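Local coordinates for Crov588 (Cafeteriavirus, PDB 6NYR), which is of unknown function but folds as a circular leucine-rich-repeat solenoid built from FNIP repeats, at residues C436-E441 with H458-K463. Numbering follows the deposited sequence.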
ATOM      1  N   CYS A 436      16.519   5.342 -16.815  1.00 45.09           N
ATOM      2  CA  CYS A 436      17.149   4.187 -17.449  1.00 44.74           C
ATOM      3  C   CYS A 436      18.370   4.589 -18.269  1.00 45.21           C
ATOM      4  O   CYS A 436      19.470   4.063 -18.061  1.00 44.16           O
ATOM      5  CB  CYS A 436      16.118   3.469 -18.328  1.00 48.25           C
ATOM      6  SG  CYS A 436      16.722   2.028 -19.237  1.00 47.89           S
ATOM      7  N   LYS A 437      18.197   5.527 -19.196  1.00 45.09           N
ATOM      8  CA  LYS A 437      19.159   5.718 -20.269  1.00 46.32           C
ATOM      9  C   LYS A 437      20.317   6.656 -19.947  1.00 46.31           C
ATOM     10  O   LYS A 437      21.268   6.719 -20.736  1.00 46.96           O
ATOM     11  CB  LYS A 437      18.453   6.254 -21.521  1.00 48.94           C
ATOM     12  CG  LYS A 437      17.532   5.304 -22.264  1.00 51.48           C
ATOM     13  CD  LYS A 437      18.365   4.203 -22.907  1.00 55.73           C
ATOM     14  CE  LYS A 437      17.591   3.488 -23.994  1.00 59.93           C
ATOM     15  NZ  LYS A 437      17.627   4.367 -25.223  1.00 61.82           N
ATOM     16  N   PHE A 438      20.280   7.392 -18.840  1.00 46.33           N
ATOM     17  CA  PHE A 438      21.336   8.367 -18.601  1.00 44.75           C
ATOM     18  C   PHE A 438      22.689   7.675 -18.491  1.00 42.95           C
ATOM     19  O   PHE A 438      22.858   6.728 -17.714  1.00 39.59           O
ATOM     20  CB  PHE A 438      21.074   9.170 -17.332  1.00 46.69           C
ATOM     21  CG  PHE A 438      22.155  10.170 -17.030  1.00 47.05           C
ATOM     22  CD1 PHE A 438      22.162  11.409 -17.650  1.00 46.80           C
ATOM     23  CD2 PHE A 438      23.175   9.864 -16.145  1.00 44.88           C
ATOM     24  CE1 PHE A 438      23.156  12.328 -17.379  1.00 47.74           C
ATOM     25  CE2 PHE A 438      24.172  10.781 -15.872  1.00 45.71           C
ATOM     26  CZ  PHE A 438      24.163  12.011 -16.489  1.00 46.15           C
ATOM     27  N   ASN A 439      23.658   8.160 -19.266  1.00 46.58           N
ATOM     28  CA  ASN A 439      24.989   7.566 -19.312  1.00 47.86           C
ATOM     29  C   ASN A 439      25.991   8.562 -19.885  1.00 51.53           C
ATOM     30  O   ASN A 439      26.689   8.260 -20.857  1.00 51.42           O
ATOM     31  CB  ASN A 439      24.963   6.285 -20.149  1.00 46.79           C
ATOM     32  CG  ASN A 439      26.246   5.492 -20.038  1.00 45.26           C
ATOM     33  OD1 ASN A 439      27.028   5.684 -19.109  1.00 45.36           O
ATOM     34  ND2 ASN A 439      26.473   4.598 -20.989  1.00 46.11           N
ATOM     35  N   GLN A 440      26.058   9.751 -19.294  1.00 55.81           N
ATOM     36  CA  GLN A 440      27.022  10.776 -19.662  1.00 56.44           C
ATOM     37  C   GLN A 440      27.999  10.986 -18.511  1.00 56.06           C
ATOM     38  O   GLN A 440      27.699  10.711 -17.347  1.00 54.47           O
ATOM     39  CB  GLN A 440      26.326  12.096 -20.006  1.00 55.28           C
ATOM     40  CG  GLN A 440      25.264  11.992 -21.084  1.00 58.17           C
ATOM     41  CD  GLN A 440      25.835  11.637 -22.443  1.00 59.47           C
ATOM     42  OE1 GLN A 440      27.006  11.901 -22.731  1.00 62.32           O
ATOM     43  NE2 GLN A 440      25.009  11.036 -23.291  1.00 57.92           N
ATOM     44  N   GLU A 441      29.184  11.486 -18.852  1.00 58.70           N
ATOM     45  CA  GLU A 441      30.206  11.722 -17.841  1.00 59.60           C
ATOM     46  C   GLU A 441      29.727  12.764 -16.839  1.00 57.71           C
ATOM     47  O   GLU A 441      29.036  13.724 -17.195  1.00 57.96           O
ATOM     48  CB  GLU A 441      31.503  12.198 -18.492  1.00 66.45           C
ATOM     49  CG  GLU A 441      32.290  11.121 -19.216  1.00 71.28           C
ATOM     50  CD  GLU A 441      33.552  11.666 -19.868  1.00 74.68           C
ATOM     51  OE1 GLU A 441      34.156  12.606 -19.306  1.00 75.95           O
ATOM     52  OE2 GLU A 441      33.926  11.170 -20.951  1.00 75.26           O
ATOM     53  N   HIS A 458      19.572   2.137 -15.254  1.00 44.78           N
ATOM     54  CA  HIS A 458      20.145   0.915 -15.808  1.00 41.26           C
ATOM     55  C   HIS A 458      21.467   1.175 -16.513  1.00 42.10           C
ATOM     56  O   HIS A 458      22.419   0.400 -16.354  1.00 45.54           O
ATOM     57  CB  HIS A 458      19.149   0.278 -16.779  1.00 41.69           C
ATOM     58  CG  HIS A 458      19.552  -1.078 -17.267  1.00 41.19           C
ATOM     59  ND1 HIS A 458      18.989  -2.241 -16.786  1.00 40.65           N
ATOM     60  CD2 HIS A 458      20.452  -1.457 -18.205  1.00 41.29           C
ATOM     61  CE1 HIS A 458      19.527  -3.277 -17.405  1.00 40.90           C
ATOM     62  NE2 HIS A 458      20.419  -2.828 -18.271  1.00 41.37           N
ATOM     63  N   CYS A 459      21.563   2.267 -17.273  1.00 40.18           N
ATOM     64  CA  CYS A 459      22.631   2.391 -18.252  1.00 42.57           C
ATOM     65  C   CYS A 459      23.890   3.071 -17.730  1.00 42.73           C
ATOM     66  O   CYS A 459      24.965   2.872 -18.311  1.00 44.36           O
ATOM     67  CB  CYS A 459      22.149   3.180 -19.478  1.00 46.22           C
ATOM     68  SG  CYS A 459      20.904   2.371 -20.501  1.00 41.10           S
ATOM     69  N   PHE A 460      23.798   3.871 -16.674  1.00 41.20           N
ATOM     70  CA  PHE A 460      24.958   4.640 -16.247  1.00 44.79           C
ATOM     71  C   PHE A 460      26.152   3.727 -15.992  1.00 46.42           C
ATOM     72  O   PHE A 460      26.074   2.792 -15.188  1.00 45.22           O
ATOM     73  CB  PHE A 460      24.649   5.441 -14.984  1.00 42.45           C
ATOM     74  CG  PHE A 460      25.809   6.266 -14.517  1.00 43.60           C
ATOM     75  CD1 PHE A 460      26.159   7.421 -15.195  1.00 47.12           C
ATOM     76  CD2 PHE A 460      26.560   5.882 -13.422  1.00 46.53           C
ATOM     77  CE1 PHE A 460      27.230   8.182 -14.783  1.00 51.41           C
ATOM     78  CE2 PHE A 460      27.633   6.646 -13.004  1.00 49.06           C
ATOM     79  CZ  PHE A 460      27.967   7.793 -13.685  1.00 51.46           C
ATOM     80  N   ASN A 461      27.262   4.010 -16.669  1.00 50.82           N
ATOM     81  CA  ASN A 461      28.468   3.199 -16.541  1.00 50.36           C
ATOM     82  C   ASN A 461      29.694   4.054 -16.862  1.00 51.54           C
ATOM     83  O   ASN A 461      30.571   3.662 -17.636  1.00 50.28           O
ATOM     84  CB  ASN A 461      28.385   1.968 -17.445  1.00 49.20           C
ATOM     85  CG  ASN A 461      29.519   0.993 -17.214  1.00 47.23           C
ATOM     86  OD1 ASN A 461      30.126   0.972 -16.147  1.00 46.05           O
ATOM     87  ND2 ASN A 461      29.812   0.179 -18.220  1.00 48.57           N
ATOM     88  N   GLN A 462      29.774   5.230 -16.247  1.00 55.30           N
ATOM     89  CA  GLN A 462      30.901   6.133 -16.416  1.00 55.50           C
ATOM     90  C   GLN A 462      31.751   6.153 -15.152  1.00 57.73           C
ATOM     91  O   GLN A 462      31.268   5.868 -14.050  1.00 56.20           O
ATOM     92  CB  GLN A 462      30.437   7.558 -16.738  1.00 55.92           C
ATOM     93  CG  GLN A 462      29.618   7.701 -18.009  1.00 57.61           C
ATOM     94  CD  GLN A 462      30.394   7.316 -19.251  1.00 59.84           C
ATOM     95  OE1 GLN A 462      31.618   7.449 -19.302  1.00 61.94           O
ATOM     96  NE2 GLN A 462      29.681   6.846 -20.268  1.00 59.14           N
ATOM     97  N   LYS A 463      33.026   6.489 -15.324  1.00 59.59           N
ATOM     98  CA  LYS A 463      33.926   6.603 -14.189  1.00 60.50           C
ATOM     99  C   LYS A 463      33.464   7.713 -13.249  1.00 56.15           C
ATOM    100  O   LYS A 463      32.880   8.715 -13.670  1.00 53.55           O
ATOM    101  CB  LYS A 463      35.351   6.901 -14.659  1.00 66.34           C
ATOM    102  CG  LYS A 463      36.012   5.811 -15.474  1.00 70.91           C
ATOM    103  CD  LYS A 463      37.433   6.235 -15.848  1.00 75.88           C
ATOM    104  CE  LYS A 463      38.161   5.143 -16.613  1.00 79.32           C
ATOM    105  NZ  LYS A 463      37.391   4.667 -17.792  1.00 80.35           N
TER
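N439 reaches across to the next coil, where its OD1 accepts two hydrogen bonds: one from the backbone N of N461 at 3.0 Å, the other from Q462 NE2, whose N-H points to the oxygen at 145°. The two donors stand well out of the N439 amide plane, one on either face, and so not on a lone pair; the oxygen is gripped from both sides and the amide's rotation is restricted. With CG anti to the backbone N, chi1 -170° brings the end of the N439 side chain close to the neighbouring loop. Q462 bends at chi2 and crosses N439 at about a right angle; its NE2 also makes a weak bond to N439 O, 3.4 Å away.

Packing is tight at the phenylalanines and cysteines. The side chains of F438 and F460 run side by side and point the same way, F438 CE2 standing 4.0 Å from F460 CD1 in an oblique approach. Q440 O lies in the plane of the F460 ring, at its edge, 3.6 Å from CE1. Each ring also stacks within its own coil, F438 on F434 and F460 on F456. At the cysteine end, C459 N bonds to C436 O at 2.9 Å, and C459 SG rests 3.8 Å from K437 CA.

The exposed side is looser: K437 lays CD against C459 SG, H458 meets C436 SG through CB, and E441 offers CG to Q462 OE1.

The end-to-end directions of the touching parts differ by 4°, so the two loops run parallel. The asparagine link recurs: N417 OD1 accepts from N439 N and Q440 NE2, N461 OD1 from N483 N and Q484 NE2. This repeated asparagine-to-next-coil link, two residues beyond the canonical LxxLxLxxN asparagine position, marks these FNIP repeats within a leucine-rich-repeat solenoid.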